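Local coordinates for protein ethylbenzene dehydrogenase alpha-subunit (Aromatoleum aromaticum, PDB 2IVF) that belongs to the molybdopterin oxidoreductase family and, in a three-chain assembly, holds a molybdenum atom, two guanine-nucleotide pterin cofactors and an iron/sulfur cluster, at residues Ser91-Val96 with Phe670-Asp675; Ala110-Cys115 with Asn123-Gln128; Tyr239-Leu244 with Pro262-Phe267. One frame throughout, in Å; residues are numbered along the deposited sequence.

In the fold
All three contacts are buried. Contacts 1 and 2 surround the same iron/sulfur cluster, each supplying one cysteine ligand, and they meet directly where Lys93 of contact 1 reaches Gln111 of contact 2. Contact 1 combines one hydroxyl-to-carbonyl hydrogen bond with packing of a loop on strand 670-676, and spans a large part of the chain. Contact 2 is a short-range loop closure, held by an asparagine side chain and a water, with the beta-subunit packed against it. Contact 3 differs in chemistry: in the parallel sheet region, the ring of Phe267 packs on a 3-10 turn without polar bonds between segments, yet Ser263 still touches both Cys92 and Gly126.

Contact 1 (Ser91-Val96 with Phe670-Asp675); sequences SCKFYV and FFTFVD. With SF4 (iron/sulfur cluster), chain K.
Ser91 begins the contact by lying against Phe670 and Thr672 of the strand 670-676. Its carbonyl oxygen accepts a hydrogen bond from Thr672 OG1 at 2.7 Å, the hydroxyl sitting above the carbonyl plane, 49° out of it. The same oxygen lies in the plane of the Phe670 ring at its edge, 3.5 Å from CE1, so that a hydroxyl and an aromatic rim both bear on it. Ser91 OG passes 3.2 Å from Phe670 O, an approach without a hydrogen bond, while its bonding partners are Gln89 OE1 and Thr662 OG1; Thr662 OG1 also takes the backbone N-H of Thr672, so Thr662 ties the two segments together a second time.

The side chain of Cys92 points away from the strand, and its SG binds FE2 of the iron/sulfur cluster at 2.2 Å. At Lys93 the contact becomes apolar. The methyl CG2 of Thr672 stands anti to its own backbone N while OG1 is occupied with Ser91 (chi1 -65°), and this rotation brings CG2 to 3.7 Å from Lys93 CA and 3.8 Å from Lys93 CB, the two side chains crossing at about a right angle. Beyond this point the lysine turns away: NZ bonds to Glu765 O and to Gln111 OE1, and Lys93 also makes a cation-pi contact with Trp79.

Phe94 opens strand 94-99 and sends its ring toward the cluster, CE1 lying 3.5 Å from sulfide S4 in an oblique approach. Its ring also meets His82 edge-to-face. The contact sets the loop that leads into strand 94-99, the central strand of one antiparallel sheet, against 670-676, the central strand of another, next to a cysteine-ligated iron/sulfur cluster site of the kind found near the N-terminus in many molybdopterin oxidoreductases.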
loop_
_atom_site.group_PDB
_atom_site.type_symbol
_atom_site.label_atom_id
_atom_site.label_comp_id
_atom_site.label_asym_id
_atom_site.label_seq_id
_atom_site.Cartn_x
_atom_site.Cartn_y
_atom_site.Cartn_z
ATOM N N SER A 91 -12.555 4.627 -1.732
ATOM C CA SER A 91 -13.471 5.755 -1.874
ATOM C C SER A 91 -13.371 6.641 -0.672
ATOM O O SER A 91 -14.382 7.124 -0.133
ATOM C CB SER A 91 -14.962 5.365 -2.053
ATOM O OG SER A 91 -15.127 4.750 -3.279
ATOM N N CYS A 92 -12.131 6.861 -0.276
ATOM C CA CYS A 92 -11.826 7.644 0.891
ATOM C C CYS A 92 -11.892 9.105 0.597
ATOM O O CYS A 92 -11.201 9.555 -0.303
ATOM C CB CYS A 92 -10.408 7.311 1.325
ATOM S SG CYS A 92 -10.047 5.585 1.461
ATOM N N LYS A 93 -12.703 9.844 1.361
ATOM C CA LYS A 93 -12.866 11.265 1.202
ATOM C C LYS A 93 -11.762 12.007 1.960
ATOM O O LYS A 93 -11.588 11.792 3.174
ATOM C CB LYS A 93 -14.212 11.706 1.730
ATOM C CG LYS A 93 -14.529 13.189 1.364
ATOM C CD LYS A 93 -16.007 13.556 1.629
ATOM C CE LYS A 93 -16.319 13.549 3.133
ATOM N NZ LYS A 93 -17.567 14.280 3.515
ATOM N N PHE A 94 -11.019 12.830 1.236
ATOM C CA PHE A 94 -9.967 13.647 1.827
ATOM C C PHE A 94 -10.234 15.120 1.696
ATOM O O PHE A 94 -10.867 15.580 0.751
ATOM C CB PHE A 94 -8.633 13.393 1.141
ATOM C CG PHE A 94 -7.938 12.136 1.599
ATOM C CD1 PHE A 94 -8.440 10.931 1.283
ATOM C CD2 PHE A 94 -6.798 12.194 2.389
ATOM C CE1 PHE A 94 -7.815 9.785 1.677
ATOM C CE2 PHE A 94 -6.169 11.050 2.790
ATOM C CZ PHE A 94 -6.691 9.838 2.443
ATOM N N TYR A 95 -9.664 15.841 2.639
ATOM C CA TYR A 95 -9.481 17.270 2.526
ATOM C C TYR A 95 -8.203 17.400 1.766
ATOM O O TYR A 95 -7.201 16.777 2.125
ATOM C CB TYR A 95 -9.301 17.884 3.872
ATOM C CG TYR A 95 -10.504 17.840 4.737
ATOM C CD1 TYR A 95 -11.732 18.385 4.303
ATOM C CD2 TYR A 95 -10.431 17.323 6.024
ATOM C CE1 TYR A 95 -12.841 18.355 5.116
ATOM C CE2 TYR A 95 -11.501 17.353 6.832
ATOM C CZ TYR A 95 -12.709 17.852 6.382
ATOM O OH TYR A 95 -13.804 17.825 7.206
ATOM N N VAL A 96 -8.258 18.161 0.689
ATOM C CA VAL A 96 -7.083 18.509 -0.113
ATOM C C VAL A 96 -6.728 19.946 0.176
ATOM O O VAL A 96 -7.541 20.881 -0.068
ATOM C CB VAL A 96 -7.363 18.292 -1.616
ATOM C CG1 VAL A 96 -6.100 18.691 -2.501
ATOM C CG2 VAL A 96 -7.761 16.800 -1.810
ATOM N N PHE A 670 -19.843 3.624 -0.991
ATOM C CA PHE A 670 -20.126 5.060 -1.089
ATOM C C PHE A 670 -19.295 5.616 -2.198
ATOM O O PHE A 670 -18.106 5.222 -2.361
ATOM C CB PHE A 670 -19.811 5.830 0.230
ATOM C CG PHE A 670 -18.741 5.206 1.080
ATOM C CD1 PHE A 670 -17.400 5.519 0.901
ATOM C CD2 PHE A 670 -19.080 4.335 2.100
ATOM C CE1 PHE A 670 -16.418 4.922 1.682
ATOM C CE2 PHE A 670 -18.124 3.721 2.887
ATOM C CZ PHE A 670 -16.775 4.041 2.708
ATOM N N PHE A 671 -19.906 6.517 -2.977
ATOM C CA PHE A 671 -19.188 7.247 -4.022
ATOM C C PHE A 671 -18.629 8.515 -3.441
ATOM O O PHE A 671 -19.274 9.177 -2.616
ATOM C CB PHE A 671 -20.163 7.672 -5.110
ATOM C CG PHE A 671 -20.524 6.597 -6.048
ATOM C CD1 PHE A 671 -21.464 5.645 -5.712
ATOM C CD2 PHE A 671 -19.912 6.525 -7.284
ATOM C CE1 PHE A 671 -21.813 4.639 -6.609
ATOM C CE2 PHE A 671 -20.253 5.529 -8.189
ATOM C CZ PHE A 671 -21.210 4.590 -7.837
ATOM N N THR A 672 -17.464 8.906 -3.919
ATOM C CA THR A 672 -16.775 10.099 -3.345
ATOM C C THR A 672 -16.380 11.005 -4.482
ATOM O O THR A 672 -15.964 10.566 -5.574
ATOM C CB THR A 672 -15.572 9.665 -2.475
ATOM O OG1 THR A 672 -16.055 8.938 -1.337
ATOM C CG2 THR A 672 -14.724 10.844 -1.982
ATOM N N PHE A 673 -16.587 12.289 -4.230
ATOM C CA PHE A 673 -16.284 13.367 -5.155
ATOM C C PHE A 673 -14.812 13.754 -5.157
ATOM O O PHE A 673 -14.158 13.839 -4.111
ATOM C CB PHE A 673 -17.125 14.581 -4.772
ATOM C CG PHE A 673 -16.864 15.800 -5.594
ATOM C CD1 PHE A 673 -17.061 15.784 -6.957
ATOM C CD2 PHE A 673 -16.454 16.964 -5.005
ATOM C CE1 PHE A 673 -16.839 16.958 -7.747
ATOM C CE2 PHE A 673 -16.256 18.128 -5.754
ATOM C CZ PHE A 673 -16.451 18.120 -7.132
ATOM N N VAL A 674 -14.276 13.965 -6.357
ATOM C CA VAL A 674 -12.931 14.414 -6.489
ATOM C C VAL A 674 -12.999 15.729 -7.239
ATOM O O VAL A 674 -13.372 15.782 -8.404
ATOM C CB VAL A 674 -12.018 13.411 -7.215
ATOM C CG1 VAL A 674 -10.583 13.984 -7.307
ATOM C CG2 VAL A 674 -12.007 12.014 -6.557
ATOM N N ASP A 675 -12.641 16.797 -6.545
ATOM C CA ASP A 675 -12.676 18.098 -7.125
ATOM C C ASP A 675 -11.438 18.332 -7.990
ATOM O O ASP A 675 -10.409 17.660 -7.858
ATOM C CB ASP A 675 -12.770 19.187 -6.034
ATOM C CG ASP A 675 -13.483 20.451 -6.507
ATOM O OD1 ASP A 675 -13.775 20.637 -7.713
ATOM O OD2 ASP A 675 -13.740 21.316 -5.640
HETATM FE FE1 SF4 K . -5.771 4.721 -0.375
HETATM FE FE2 SF4 K . -8.394 5.313 0.001
HETATM FE FE3 SF4 K . -7.005 6.653 -1.835
HETATM FE FE4 SF4 K . -7.615 4.010 -2.249
HETATM S S1 SF4 K . -9.083 5.732 -2.208
HETATM S S2 SF4 K . -5.549 5.083 -2.598
HETATM S S3 SF4 K . -7.521 3.256 -0.092
HETATM S S4 SF4 K . -6.636 6.714 0.438
#

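Contact 2 (Ala110-Cys115 with Asn123-Gln128); sequences AQTPAC and NPLGCQ. With SF4 (iron/sulfur cluster), chain K.
Asn123 and Thr112 make the one direct hydrogen bond between 110-115 and 123-128: the N-H of Thr112 points almost straight at Asn123 OD1 (2.9 Å, 169°), in the plane of the amide and on a lone pair. Asn123 CG, anti to its own carbonyl carbon (chi1 -68°), carries the amide to the backbone of 110-112, where OD1 also lies 2.9 Å from Ala110 C. Gln111 N, though 3.1 Å from Asn123 OD1, is too poorly angled to bond. A water adds a second polar link, accepting from Ala110 N and donating to Pro124 O (2.8 Å).

Apolar touches flank these bonds. The methyl of Ala110 rests against Pro124, CB to CB 3.8 Å, beside the cis peptide that joins Asn123 to Pro124. Leu125 CD1 reaches Thr112 OG1 at 3.6 Å, a hydroxyl that bonds to Gln767.

Metal ligation follows along the second segment, where Cys127 SG binds FE1 of the iron/sulfur cluster at 2.3 Å and Gly126 CA lies near sulfide S4. Trp337 of the beta-subunit packs on Ala110 and Asn123. A side-chain amide oxygen and a bridging water thus satisfy two backbone N-H groups of 110-112, helping, with the Thr112-Tyr122 backbone bond, to hold the segment that runs on to Cys127.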
loop_
_atom_site.group_PDB
_atom_site.type_symbol
_atom_site.label_atom_id
_atom_site.label_comp_id
_atom_site.label_asym_id
_atom_site.label_seq_id
_atom_site.Cartn_x
_atom_site.Cartn_y
_atom_site.Cartn_z
ATOM N N ALA A 110 -12.925 11.730 7.408
ATOM C CA ALA A 110 -13.453 10.865 8.482
ATOM C C ALA A 110 -14.917 11.262 8.808
ATOM O O ALA A 110 -15.279 11.616 9.943
ATOM C CB ALA A 110 -12.518 10.955 9.754
ATOM N N GLN A 111 -15.745 11.208 7.774
ATOM C CA GLN A 111 -17.152 11.576 7.836
ATOM C C GLN A 111 -18.002 10.464 7.197
ATOM O O GLN A 111 -18.964 10.741 6.484
ATOM C CB GLN A 111 -17.375 12.920 7.104
ATOM C CG GLN A 111 -16.733 14.096 7.834
ATOM C CD GLN A 111 -16.943 15.425 7.189
ATOM O OE1 GLN A 111 -17.048 15.550 5.991
ATOM N NE2 GLN A 111 -17.033 16.449 8.015
ATOM N N THR A 112 -17.663 9.219 7.499
ATOM C CA THR A 112 -18.422 8.064 6.987
ATOM C C THR A 112 -18.990 7.292 8.166
ATOM O O THR A 112 -18.324 6.446 8.749
ATOM C CB THR A 112 -17.568 7.187 6.104
ATOM O OG1 THR A 112 -16.925 8.002 5.136
ATOM C CG2 THR A 112 -18.407 6.088 5.435
ATOM N N PRO A 113 -20.219 7.622 8.559
ATOM C CA PRO A 113 -20.841 6.971 9.717
ATOM C C PRO A 113 -21.128 5.474 9.560
ATOM O O PRO A 113 -21.088 4.967 8.464
ATOM C CB PRO A 113 -22.149 7.746 9.890
ATOM C CG PRO A 113 -21.886 9.069 9.254
ATOM C CD PRO A 113 -21.101 8.664 8.013
ATOM N N ALA A 114 -21.403 4.805 10.675
ATOM C CA ALA A 114 -21.876 3.426 10.638
ATOM C C ALA A 114 -23.284 3.346 9.995
ATOM O O ALA A 114 -24.048 4.327 9.987
ATOM C CB ALA A 114 -21.910 2.877 12.098
ATOM N N CYS A 115 -23.642 2.141 9.548
ATOM C CA CYS A 115 -24.968 1.857 9.026
ATOM C C CYS A 115 -26.048 2.075 10.057
ATOM O O CYS A 115 -27.135 2.552 9.701
ATOM C CB CYS A 115 -25.013 0.433 8.454
ATOM S SG CYS A 115 -24.734 -0.871 9.612
ATOM N N ASN A 123 -14.720 5.253 9.695
ATOM C CA ASN A 123 -13.730 6.301 9.831
ATOM C C ASN A 123 -12.376 5.778 10.293
ATOM O O ASN A 123 -12.323 4.828 11.071
ATOM C CB ASN A 123 -14.226 7.312 10.812
ATOM C CG ASN A 123 -15.408 8.070 10.280
ATOM O OD1 ASN A 123 -15.442 8.409 9.098
ATOM N ND2 ASN A 123 -16.365 8.348 11.139
ATOM N N PRO A 124 -11.281 6.447 9.908
ATOM C CA PRO A 124 -11.196 7.588 9.014
ATOM C C PRO A 124 -11.062 7.258 7.569
ATOM O O PRO A 124 -11.002 8.188 6.757
ATOM C CB PRO A 124 -9.899 8.273 9.459
ATOM C CG PRO A 124 -9.011 7.155 9.941
ATOM C CD PRO A 124 -9.960 6.103 10.500
ATOM N N LEU A 125 -10.961 5.970 7.257
ATOM C CA LEU A 125 -10.598 5.528 5.918
ATOM C C LEU A 125 -9.168 5.956 5.599
ATOM O O LEU A 125 -8.423 6.368 6.492
ATOM C CB LEU A 125 -11.596 6.046 4.846
ATOM C CG LEU A 125 -13.031 5.492 4.923
ATOM C CD1 LEU A 125 -13.932 6.341 4.017
ATOM C CD2 LEU A 125 -13.078 3.957 4.609
ATOM N N GLY A 126 -8.776 5.815 4.327
ATOM C CA GLY A 126 -7.486 6.255 3.895
ATOM C C GLY A 126 -6.403 5.185 3.935
ATOM O O GLY A 126 -6.586 4.064 4.439
ATOM N N CYS A 127 -5.278 5.546 3.316
ATOM C CA CYS A 127 -4.090 4.733 3.333
ATOM C C CYS A 127 -2.878 5.609 3.107
ATOM O O CYS A 127 -3.005 6.849 2.898
ATOM C CB CYS A 127 -4.160 3.668 2.305
ATOM S SG CYS A 127 -3.750 4.168 0.592
ATOM N N GLN A 128 -1.710 4.989 3.143
ATOM C CA GLN A 128 -0.483 5.793 3.139
ATOM C C GLN A 128 -0.195 6.372 1.732
ATOM O O GLN A 128 0.414 7.437 1.603
ATOM C CB GLN A 128 0.714 4.994 3.713
ATOM C CG GLN A 128 1.322 3.931 2.744
ATOM C CD GLN A 128 0.488 2.676 2.613
ATOM O OE1 GLN A 128 -0.751 2.725 2.672
ATOM N NE2 GLN A 128 1.142 1.550 2.365
HETATM FE FE1 SF4 K . -5.771 4.721 -0.375
HETATM FE FE2 SF4 K . -8.394 5.313 0.001
HETATM FE FE3 SF4 K . -7.005 6.653 -1.835
HETATM FE FE4 SF4 K . -7.615 4.010 -2.249
HETATM S S1 SF4 K . -9.083 5.732 -2.208
HETATM S S2 SF4 K . -5.549 5.083 -2.598
HETATM S S3 SF4 K . -7.521 3.256 -0.092
HETATM S S4 SF4 K . -6.636 6.714 0.438
HETATM O O HOH W 1 -12.498 9.928 5.158
#

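Contact 3 (Tyr239-Leu244 with Pro262-Phe267); sequences YSADNL and PSSYHF
Phe267 lays one face of its ring on the backbone joining Ala241 to Asp242. Asp242 N lies 3.9 Å above the centre of the ring, while Ala241 C is displaced toward the rim. On the Ala241 side the methyl CB closes on Phe267 CD2 at 3.3 Å, a tight approach; on the other, Asp242 CB comes to 3.5 Å from Phe267 CE1. The first turn of helix 265-274 is thereby fitted against the 3-10 segment 241-244. Leu244 adds a looser touch, its CD1 standing 4.1 Å from Phe267 C.

The opposite face of the ring is occupied by His266 CE1, 3.3 Å above its centre, so the ring lies between His266 CE1 and the Ala241-Asp242 peptide. Ser264 CB lies in the ring plane at its edge and also meets the methyl of Ala241. Tyr122 also meets the ring edge-to-face.

A second shell fixes these groups. The imidazole is held by a hydrogen bond from His266 to Glu270, and the serine by one from Ser264 OG to Asn668. Across from them, Ser240 OG donates to Asp242 OD1 at 2.6 Å, meeting it nearly along the C-O axis; the carboxylate reaches the hydroxyl because CG sits between the backbone N and the carbonyl carbon (chi1 57°), and OD2 bonds to a bound glycerol, probably from the crystallisation liquor. Ser240 OG also bonds to Ile792 N. The turn itself is closed by Asn243 N bonding to Ser240 O (2.8 Å).

In sequence, strand 249-253 separates the two segments, and helix 265-274 then leads to the neighbouring parallel strand 277-281, a beta-alpha-beta arrangement. Dispersion and shape hold the aromatic ring to the turn, whereas hydrogen bonds within each segment, within the helix and to other parts of the chain set the groups that enclose it.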
loop_
_atom_site.group_PDB
_atom_site.type_symbol
_atom_site.label_atom_id
_atom_site.label_comp_id
_atom_site.label_asym_id
_atom_site.label_seq_id
_atom_site.Cartn_x
_atom_site.Cartn_y
_atom_site.Cartn_z
ATOM N N TYR A 239 -20.204 -8.124 -0.116
ATOM C CA TYR A 239 -20.652 -7.592 1.126
ATOM C C TYR A 239 -19.887 -6.325 1.395
ATOM O O TYR A 239 -18.867 -6.043 0.746
ATOM C CB TYR A 239 -20.460 -8.618 2.246
ATOM C CG TYR A 239 -19.044 -9.152 2.456
ATOM C CD1 TYR A 239 -18.633 -10.324 1.897
ATOM C CD2 TYR A 239 -18.162 -8.515 3.305
ATOM C CE1 TYR A 239 -17.396 -10.842 2.141
ATOM C CE2 TYR A 239 -16.917 -9.012 3.560
ATOM C CZ TYR A 239 -16.515 -10.174 2.980
ATOM O OH TYR A 239 -15.235 -10.689 3.236
ATOM N N SER A 240 -20.409 -5.540 2.338
ATOM C CA SER A 240 -19.719 -4.370 2.811
ATOM C C SER A 240 -18.878 -4.801 4.023
ATOM O O SER A 240 -19.238 -5.741 4.716
ATOM C CB SER A 240 -20.685 -3.260 3.199
ATOM O OG SER A 240 -21.661 -3.651 4.190
ATOM N N ALA A 241 -17.799 -4.074 4.288
ATOM C CA ALA A 241 -16.788 -4.551 5.255
ATOM C C ALA A 241 -17.360 -4.755 6.648
ATOM O O ALA A 241 -16.841 -5.611 7.401
ATOM C CB ALA A 241 -15.587 -3.633 5.289
ATOM N N ASP A 242 -18.389 -3.969 6.996
ATOM C CA ASP A 242 -19.011 -4.055 8.329
ATOM C C ASP A 242 -19.829 -5.346 8.483
ATOM O O ASP A 242 -20.159 -5.713 9.601
ATOM C CB ASP A 242 -19.830 -2.806 8.695
ATOM C CG ASP A 242 -20.954 -2.484 7.690
ATOM O OD1 ASP A 242 -21.011 -3.167 6.641
ATOM O OD2 ASP A 242 -21.722 -1.505 7.910
ATOM N N ASN A 243 -20.058 -6.067 7.369
ATOM C CA ASN A 243 -20.687 -7.406 7.396
ATOM C C ASN A 243 -19.861 -8.380 8.249
ATOM O O ASN A 243 -20.424 -9.267 8.910
ATOM C CB ASN A 243 -20.814 -7.975 5.996
ATOM C CG ASN A 243 -21.623 -9.275 5.938
ATOM O OD1 ASN A 243 -22.731 -9.347 6.459
ATOM N ND2 ASN A 243 -21.074 -10.292 5.281
ATOM N N LEU A 244 -18.554 -8.164 8.326
ATOM C CA LEU A 244 -17.699 -9.001 9.191
ATOM C C LEU A 244 -18.092 -8.912 10.649
ATOM O O LEU A 244 -17.872 -9.842 11.413
ATOM C CB LEU A 244 -16.224 -8.598 9.077
ATOM C CG LEU A 244 -15.443 -8.782 7.783
ATOM C CD1 LEU A 244 -13.946 -8.512 8.066
ATOM C CD2 LEU A 244 -15.699 -10.164 7.164
ATOM N N PRO A 262 -6.415 -1.506 3.421
ATOM C CA PRO A 262 -6.102 -0.808 4.669
ATOM C C PRO A 262 -7.182 0.131 5.138
ATOM O O PRO A 262 -7.286 0.352 6.319
ATOM C CB PRO A 262 -4.817 -0.050 4.354
ATOM C CG PRO A 262 -4.792 0.097 2.841
ATOM C CD PRO A 262 -5.508 -1.130 2.323
ATOM N N SER A 263 -8.025 0.640 4.224
ATOM C CA SER A 263 -9.078 1.566 4.635
ATOM C C SER A 263 -10.104 0.879 5.508
ATOM O O SER A 263 -10.734 1.566 6.308
ATOM C CB SER A 263 -9.793 2.240 3.453
ATOM O OG SER A 263 -10.413 1.315 2.607
ATOM N N SER A 264 -10.266 -0.443 5.364
ATOM C CA SER A 264 -11.317 -1.140 6.108
ATOM C C SER A 264 -10.873 -2.385 6.829
ATOM O O SER A 264 -11.679 -3.088 7.421
ATOM C CB SER A 264 -12.520 -1.359 5.238
ATOM O OG SER A 264 -13.117 -0.088 4.951
ATOM N N TYR A 265 -9.574 -2.623 6.818
ATOM C CA TYR A 265 -8.969 -3.726 7.592
ATOM C C TYR A 265 -9.500 -3.763 9.028
ATOM O O TYR A 265 -9.699 -4.855 9.628
ATOM C CB TYR A 265 -7.471 -3.503 7.625
ATOM C CG TYR A 265 -6.635 -4.494 8.391
ATOM C CD1 TYR A 265 -6.438 -4.364 9.742
ATOM C CD2 TYR A 265 -5.914 -5.471 7.730
ATOM C CE1 TYR A 265 -5.644 -5.223 10.440
ATOM C CE2 TYR A 265 -5.069 -6.336 8.443
ATOM C CZ TYR A 265 -4.924 -6.187 9.784
ATOM O OH TYR A 265 -4.072 -6.962 10.539
ATOM N N HIS A 266 -9.695 -2.580 9.583
ATOM C CA HIS A 266 -10.152 -2.444 10.977
ATOM C C HIS A 266 -11.372 -3.279 11.321
ATOM O O HIS A 266 -11.500 -3.766 12.466
ATOM C CB HIS A 266 -10.397 -0.978 11.312
ATOM C CG HIS A 266 -11.611 -0.373 10.670
ATOM N ND1 HIS A 266 -12.839 -0.368 11.284
ATOM C CD2 HIS A 266 -11.760 0.336 9.524
ATOM C CE1 HIS A 266 -13.703 0.285 10.528
ATOM N NE2 HIS A 266 -13.081 0.707 9.442
ATOM N N PHE A 267 -12.275 -3.450 10.354
ATOM C CA PHE A 267 -13.484 -4.269 10.575
ATOM C C PHE A 267 -13.089 -5.727 10.914
ATOM O O PHE A 267 -13.739 -6.369 11.726
ATOM C CB PHE A 267 -14.416 -4.228 9.356
ATOM C CG PHE A 267 -15.155 -2.931 9.202
ATOM C CD1 PHE A 267 -16.190 -2.603 10.071
ATOM C CD2 PHE A 267 -14.882 -2.082 8.150
ATOM C CE1 PHE A 267 -16.894 -1.430 9.941
ATOM C CE2 PHE A 267 -15.591 -0.876 7.995
ATOM C CZ PHE A 267 -16.605 -0.563 8.849
#